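PDB 4D05: Atp-dependent DNA ligase from Psychromonas sp., which probably joins breaks in DNA by an ATP-dependent reaction that passes through an adenylated form of the enzyme. Local coordinates for residues Gln20-Glu25 / Gln131-Asn136; Leu155-Gln160 / Met173-Phe178. All coordinates share one frame; numbering follows the deposited sequence.

How the contacts relate
From the N terminus, the chain runs through strand 21-26, makes a long excursion that includes the sheet centred on strands 30-34, 62-67 and 94-99, and returns in the loop after strand 126-128, where contact 1 closes it. Helix 137-149 follows, and strand 154-159 then pairs with 173-175 in contact 2, closing a much shorter loop. The contacts are in series, neither nested nor crossed, and their centres lie about 9 Å apart. Strand 154-159 sits between strands 21-26 and 173-175, so the two contacts share one sheet: contact 1 works at its outer edge and contact 2 in its interior. Both reach the bound AMP.

Contact 1: residues Gln20-Glu25 / Gln131-Asn136; sequences QYYVSE and QQKIPN. With AMP (adenosine monophosphate), chain H.
Val23 and Gln132 form a single antiparallel bridge, the hydrogen-bonded kind: Val23 N donates to Gln132 O at 2.8 Å, and Gln132 N returns a bond of 2.9 Å to Val23 O. The two segments run 124° apart end to end, and beside the bridge a water accepts from Ile134 N. The side chain of Lys133 starts out away from 20-25 but folds back: the bend at chi2 (-64°), with chi3 nearly straight, lays CE over the middle of the Tyr22 ring, 3.8 Å from its centroid, in a CH-pi contact. A turn at chi4 then sets NZ farther out, 5.0 Å from the centroid, as an off-centre cation-pi partner, while Thr19 O and Gln160 OE1 accept its hydrogen bonds. With an alanine here instead of Tyr22, the Lys133 methylenes would probably lose the flat surface they rest on, and Glu108 would be left without the hydroxyl that it binds. Gln131 crosses Tyr22 at about a right angle, amide and ring planes 80° apart, and brings OE1 to 3.4 Å from Tyr22 CB. A second water bridges that OE1, Tyr22 O and Ser24 OG, consistent with holding the amide oxygen near the strand. Val23 CG2 meets Ile134 CG1 at 3.9 Å, and both side chains also pack on helix 137-149. One residue beyond the bridge, Ser24 OG accepts from AMP N6 at 2.9 Å, as does Glu25 O, so the exocyclic amine is held by two acceptors. The strand ends on Lys26, the first residue of the KxDG nucleotidyltransferase motif; carrying Ser24 and Glu25 and joined here to the loop 131-136, it forms one side of the adenine pocket characteristic of the adenylation domain of ATP-dependent DNA ligases.

Contact 2: residues Leu155-Gln160 / Met173-Phe178; sequences LMLHHQ and MKLKKF. With AMP (adenosine monophosphate), chain H; SO4 (sulfate ion), chain F.
Leu155 and Leu157 pair with Leu175 and Met173 as antiparallel hydrogen-bonded pairs, two backbone bonds each, on either side of the non-hydrogen-bonded pair Met156-Lys174; the strand axes come within 4.8 Å at 153°. On the face that carries the middle pair, Met156 and Lys174, the side chains lie alongside one another and point the same way. In Met156, a selenomethionine, the bend at chi2 brings SE to 3.9 Å from Lys174 CG, while its CG stands over the face of the adenine, 3.4 Å from AMP C6. The base therefore rests on a methylene. Lys174 instead stays extended beyond CG, and this straight chain carries NZ past the nucleoside to the phosphate, where it donates to AMP O1P at 2.8 Å and, weakly, to O5'. The same nitrogen binds O1 of a sulfate ion, probably from the crystallisation liquor, at 2.9 Å, with a weak bond to its O3; Lys42 and Arg168 also hold this ion. These two strands carry sequences matching nucleotidyltransferase motifs IV and V of the ATP-dependent ligase family, so their pairing sets the base support and the phosphate-binding lysine side by side in one sheet. The opposite face is apolar. Leu157 CD1 packs obliquely against Leu175 CB at 3.9 Å. A chi1 of 171° puts CG of Leu175 anti to the backbone N, from where CD2 reaches Leu155 CD1 at 4.3 Å, and both leucines rest on Leu140 and Leu144 of helix 137-149. Farther along, the methyl CE of selenomethionine Met173 lies 4.3 Å from Leu157 CB, and its side chain also reaches Tyr21 of strand 21-26, on the other side of strand 154-159.

Contact 1: residues Gln20-Glu25 / Gln131-Asn136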
# COMPACT_ATOMS: atom_id res chain seq x y z
N GLN A 20 -16.60 -11.98 1.70
CA GLN A 20 -16.98 -11.53 0.35
C GLN A 20 -15.78 -11.00 -0.41
O GLN A 20 -15.93 -10.63 -1.58
CB GLN A 20 -18.02 -10.45 0.45
CG GLN A 20 -19.14 -10.85 1.28
CD GLN A 20 -20.38 -10.86 0.54
OE1 GLN A 20 -20.52 -11.58 -0.45
NE2 GLN A 20 -21.33 -10.04 0.97
N TYR A 21 -14.61 -10.95 0.23
CA TYR A 21 -13.44 -10.34 -0.40
C TYR A 21 -12.34 -11.33 -0.75
O TYR A 21 -11.99 -12.20 0.05
CB TYR A 21 -12.82 -9.30 0.53
CG TYR A 21 -13.74 -8.17 0.76
CD1 TYR A 21 -14.79 -8.29 1.66
CD2 TYR A 21 -13.59 -6.99 0.07
CE1 TYR A 21 -15.66 -7.27 1.85
CE2 TYR A 21 -14.47 -5.96 0.26
CZ TYR A 21 -15.51 -6.11 1.17
OH TYR A 21 -16.43 -5.11 1.38
N TYR A 22 -11.76 -11.14 -1.93
CA TYR A 22 -10.53 -11.82 -2.26
C TYR A 22 -9.35 -11.07 -1.65
O TYR A 22 -9.24 -9.85 -1.77
CB TYR A 22 -10.36 -11.95 -3.79
CG TYR A 22 -11.21 -13.09 -4.32
CD1 TYR A 22 -10.76 -14.41 -4.24
CD2 TYR A 22 -12.46 -12.85 -4.84
CE1 TYR A 22 -11.54 -15.47 -4.71
CE2 TYR A 22 -13.26 -13.89 -5.29
CZ TYR A 22 -12.80 -15.19 -5.22
OH TYR A 22 -13.61 -16.22 -5.68
N VAL A 23 -8.46 -11.83 -1.02
CA VAL A 23 -7.34 -11.27 -0.28
C VAL A 23 -6.05 -11.64 -0.97
O VAL A 23 -5.83 -12.79 -1.32
CB VAL A 23 -7.33 -11.80 1.18
CG1 VAL A 23 -6.21 -11.18 1.96
CG2 VAL A 23 -8.68 -11.56 1.80
N SER A 24 -5.19 -10.63 -1.16
CA SER A 24 -3.92 -10.82 -1.83
C SER A 24 -2.85 -10.04 -1.09
O SER A 24 -3.14 -9.17 -0.28
CB SER A 24 -4.04 -10.32 -3.29
OG SER A 24 -4.34 -8.93 -3.31
N GLU A 25 -1.60 -10.37 -1.37
CA GLU A 25 -0.47 -9.63 -0.78
C GLU A 25 -0.28 -8.28 -1.46
O GLU A 25 -0.21 -8.18 -2.70
CB GLU A 25 0.82 -10.45 -0.90
CG GLU A 25 2.02 -9.78 -0.21
CD GLU A 25 3.26 -10.63 -0.16
OE1 GLU A 25 3.13 -11.87 -0.26
OE2 GLU A 25 4.38 -10.06 -0.01
N GLN A 131 -4.90 -14.85 -5.13
CA GLN A 131 -6.13 -14.30 -4.57
C GLN A 131 -6.78 -15.43 -3.77
O GLN A 131 -7.05 -16.54 -4.30
CB GLN A 131 -7.08 -13.84 -5.69
CG GLN A 131 -6.54 -12.71 -6.63
CD GLN A 131 -6.56 -11.35 -5.95
OE1 GLN A 131 -7.20 -11.17 -4.91
NE2 GLN A 131 -5.90 -10.37 -6.57
N GLN A 132 -7.00 -15.17 -2.48
CA GLN A 132 -7.56 -16.20 -1.60
C GLN A 132 -8.72 -15.70 -0.78
O GLN A 132 -8.87 -14.51 -0.53
CB GLN A 132 -6.47 -16.79 -0.68
CG GLN A 132 -5.79 -15.80 0.25
CD GLN A 132 -4.57 -16.42 0.98
OE1 GLN A 132 -4.71 -17.30 1.83
NE2 GLN A 132 -3.37 -15.96 0.65
N LYS A 133 -9.53 -16.64 -0.32
CA LYS A 133 -10.60 -16.34 0.61
C LYS A 133 -10.17 -16.68 2.04
O LYS A 133 -9.52 -17.70 2.31
CB LYS A 133 -11.86 -17.15 0.26
CG LYS A 133 -12.60 -16.65 -0.96
CD LYS A 133 -13.15 -15.26 -0.72
CE LYS A 133 -14.21 -14.82 -1.70
NZ LYS A 133 -15.49 -15.62 -1.58
N ILE A 134 -10.60 -15.83 2.95
CA ILE A 134 -10.24 -15.91 4.37
C ILE A 134 -11.53 -15.95 5.17
O ILE A 134 -12.48 -15.21 4.87
CB ILE A 134 -9.37 -14.67 4.75
CG1 ILE A 134 -8.04 -14.66 4.00
CG2 ILE A 134 -9.08 -14.61 6.22
CD1 ILE A 134 -7.10 -15.81 4.36
N PRO A 135 -11.60 -16.81 6.20
CA PRO A 135 -12.93 -17.05 6.79
C PRO A 135 -13.42 -16.00 7.79
O PRO A 135 -14.65 -15.91 8.03
CB PRO A 135 -12.76 -18.39 7.51
CG PRO A 135 -11.29 -18.47 7.79
CD PRO A 135 -10.65 -17.86 6.56
N ASN A 136 -12.53 -15.23 8.41
CA ASN A 136 -12.94 -14.30 9.45
C ASN A 136 -11.82 -13.32 9.73
O ASN A 136 -10.70 -13.51 9.27
CB ASN A 136 -13.36 -15.01 10.75
CG ASN A 136 -12.36 -16.04 11.20
OD1 ASN A 136 -11.23 -15.72 11.55
ND2 ASN A 136 -12.77 -17.31 11.17
P AMP H . 0.26 1.06 -0.78
O1P AMP H . -0.46 2.02 0.12
O2P AMP H . 1.66 1.28 -1.33
O5' AMP H . -0.76 0.69 -1.94
C5' AMP H . -0.30 -0.33 -2.80
C4' AMP H . -0.57 0.15 -4.19
O4' AMP H . -0.19 -0.82 -5.15
C3' AMP H . -2.04 0.37 -4.30
O3' AMP H . -2.16 1.62 -5.00
C2' AMP H . -2.53 -0.78 -5.13
O2' AMP H . -3.49 -0.10 -5.95
C1' AMP H . -1.29 -1.44 -5.80
N9 AMP H . -1.15 -2.88 -5.41
C8 AMP H . -0.09 -3.58 -4.92
N7 AMP H . -0.38 -4.88 -4.66
C5 AMP H . -1.67 -5.02 -5.05
C6 AMP H . -2.64 -6.12 -5.01
N6 AMP H . -2.26 -7.32 -4.56
N1 AMP H . -3.86 -5.85 -5.49
C2 AMP H . -4.25 -4.64 -5.90
N3 AMP H . -3.44 -3.59 -5.95
C4 AMP H . -2.16 -3.73 -5.54
O HOH W 1 -12.03 -13.53 2.22
O HOH W 2 -7.16 -8.87 -3.49

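Contact 2: residues Leu155-Gln160 / Met173-Phe178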
# COMPACT_ATOMS: atom_id res chain seq x y z
N LEU A 155 -1.72 -6.46 3.01
CA LEU A 155 -2.72 -7.17 2.22
C LEU A 155 -3.61 -6.21 1.45
O LEU A 155 -3.73 -5.04 1.80
CB LEU A 155 -3.61 -8.03 3.14
CG LEU A 155 -2.87 -9.08 3.95
CD1 LEU A 155 -3.80 -9.77 4.96
CD2 LEU A 155 -2.29 -10.07 3.00
N MSE A 156 -4.24 -6.72 0.40
CA MSE A 156 -5.30 -6.03 -0.30
C MSE A 156 -6.54 -6.90 -0.31
O MSE A 156 -6.44 -8.11 -0.39
CB MSE A 156 -4.91 -5.76 -1.77
CG MSE A 156 -3.61 -4.97 -1.95
SE MSE A 156 -3.79 -3.08 -1.42
CE MSE A 156 -5.38 -2.63 -2.49
N LEU A 157 -7.71 -6.25 -0.24
CA LEU A 157 -9.00 -6.91 -0.26
C LEU A 157 -9.81 -6.36 -1.44
O LEU A 157 -9.90 -5.14 -1.63
CB LEU A 157 -9.77 -6.64 1.02
CG LEU A 157 -9.23 -7.36 2.29
CD1 LEU A 157 -8.06 -6.61 2.93
CD2 LEU A 157 -10.31 -7.51 3.31
N HIS A 158 -10.44 -7.25 -2.20
CA HIS A 158 -11.25 -6.80 -3.34
C HIS A 158 -12.53 -7.61 -3.38
O HIS A 158 -12.51 -8.83 -3.45
CB HIS A 158 -10.42 -7.00 -4.61
CG HIS A 158 -10.96 -6.27 -5.80
ND1 HIS A 158 -10.20 -6.08 -6.94
CD2 HIS A 158 -12.15 -5.70 -6.05
CE1 HIS A 158 -10.89 -5.38 -7.82
NE2 HIS A 158 -12.10 -5.16 -7.32
N HIS A 159 -13.66 -6.92 -3.28
CA HIS A 159 -14.96 -7.56 -3.22
C HIS A 159 -15.21 -8.40 -4.48
O HIS A 159 -15.03 -7.92 -5.61
CB HIS A 159 -16.04 -6.50 -3.01
CG HIS A 159 -17.34 -7.05 -2.54
ND1 HIS A 159 -18.14 -7.84 -3.33
CD2 HIS A 159 -17.98 -6.93 -1.35
CE1 HIS A 159 -19.23 -8.17 -2.65
NE2 HIS A 159 -19.15 -7.64 -1.45
N GLN A 160 -15.63 -9.64 -4.26
CA GLN A 160 -15.84 -10.60 -5.37
C GLN A 160 -16.86 -10.11 -6.41
O GLN A 160 -16.79 -10.51 -7.58
CB GLN A 160 -16.26 -11.98 -4.82
CG GLN A 160 -17.57 -11.95 -4.10
CD GLN A 160 -17.82 -13.18 -3.26
OE1 GLN A 160 -17.05 -14.13 -3.29
NE2 GLN A 160 -18.89 -13.16 -2.49
N MSE A 173 -9.71 -2.42 -0.92
CA MSE A 173 -9.15 -1.85 0.31
C MSE A 173 -7.71 -2.31 0.61
O MSE A 173 -7.36 -3.45 0.38
CB MSE A 173 -10.03 -2.24 1.49
CG MSE A 173 -11.41 -1.63 1.46
SE MSE A 173 -12.55 -2.31 2.89
CE MSE A 173 -12.97 -4.00 2.07
N LYS A 174 -6.93 -1.38 1.16
CA LYS A 174 -5.58 -1.64 1.63
C LYS A 174 -5.66 -2.02 3.08
O LYS A 174 -6.34 -1.36 3.85
CB LYS A 174 -4.69 -0.37 1.59
CG LYS A 174 -4.65 0.32 0.30
CD LYS A 174 -3.89 1.67 0.42
CE LYS A 174 -3.66 2.22 -0.94
NZ LYS A 174 -2.66 3.31 -0.92
N LEU A 175 -4.88 -3.01 3.47
CA LEU A 175 -4.75 -3.37 4.89
C LEU A 175 -3.28 -3.47 5.26
O LEU A 175 -2.56 -4.39 4.84
CB LEU A 175 -5.49 -4.69 5.16
CG LEU A 175 -5.26 -5.28 6.54
CD1 LEU A 175 -5.62 -4.32 7.64
CD2 LEU A 175 -6.08 -6.57 6.67
N LYS A 176 -2.81 -2.50 6.04
CA LYS A 176 -1.46 -2.55 6.58
C LYS A 176 -1.59 -2.56 8.09
O LYS A 176 -2.66 -2.24 8.64
CB LYS A 176 -0.62 -1.36 6.09
CG LYS A 176 -0.31 -1.44 4.59
CD LYS A 176 0.60 -0.33 4.10
CE LYS A 176 2.05 -0.62 4.47
NZ LYS A 176 3.03 0.21 3.66
N LYS A 177 -0.53 -2.94 8.78
CA LYS A 177 -0.57 -2.94 10.24
C LYS A 177 -0.79 -1.58 10.83
O LYS A 177 -1.46 -1.44 11.87
CB LYS A 177 0.70 -3.56 10.82
CG LYS A 177 0.59 -5.08 10.83
CD LYS A 177 1.32 -5.70 11.93
CE LYS A 177 1.17 -7.22 11.86
NZ LYS A 177 2.12 -7.84 12.80
N PHE A 178 -0.26 -0.57 10.16
CA PHE A 178 -0.45 0.77 10.59
C PHE A 178 -0.30 1.78 9.46
O PHE A 178 0.12 1.47 8.34
CB PHE A 178 0.55 1.10 11.71
CG PHE A 178 1.96 0.91 11.30
CD1 PHE A 178 2.63 1.88 10.57
CD2 PHE A 178 2.63 -0.27 11.63
CE1 PHE A 178 3.96 1.69 10.18
CE2 PHE A 178 3.95 -0.46 11.24
CZ PHE A 178 4.61 0.53 10.51
P AMP H . 0.26 1.06 -0.78
O1P AMP H . -0.46 2.02 0.12
O2P AMP H . 1.66 1.28 -1.33
O5' AMP H . -0.76 0.69 -1.94
C5' AMP H . -0.30 -0.33 -2.80
C4' AMP H . -0.57 0.15 -4.19
O4' AMP H . -0.19 -0.82 -5.15
C3' AMP H . -2.04 0.37 -4.30
O3' AMP H . -2.16 1.62 -5.00
C2' AMP H . -2.53 -0.78 -5.13
O2' AMP H . -3.49 -0.10 -5.95
C1' AMP H . -1.29 -1.44 -5.80
N9 AMP H . -1.15 -2.88 -5.41
C8 AMP H . -0.09 -3.58 -4.92
N7 AMP H . -0.38 -4.88 -4.66
C5 AMP H . -1.67 -5.02 -5.05
C6 AMP H . -2.64 -6.12 -5.01
N6 AMP H . -2.26 -7.32 -4.56
N1 AMP H . -3.86 -5.85 -5.49
C2 AMP H . -4.25 -4.64 -5.90
N3 AMP H . -3.44 -3.59 -5.95
C4 AMP H . -2.16 -3.73 -5.54
S SO4 F . -2.56 4.73 -4.24
O1 SO4 F . -1.45 4.25 -3.41
O2 SO4 F . -2.28 4.56 -5.68
O3 SO4 F . -3.78 3.97 -3.95
O4 SO4 F . -2.79 6.16 -3.96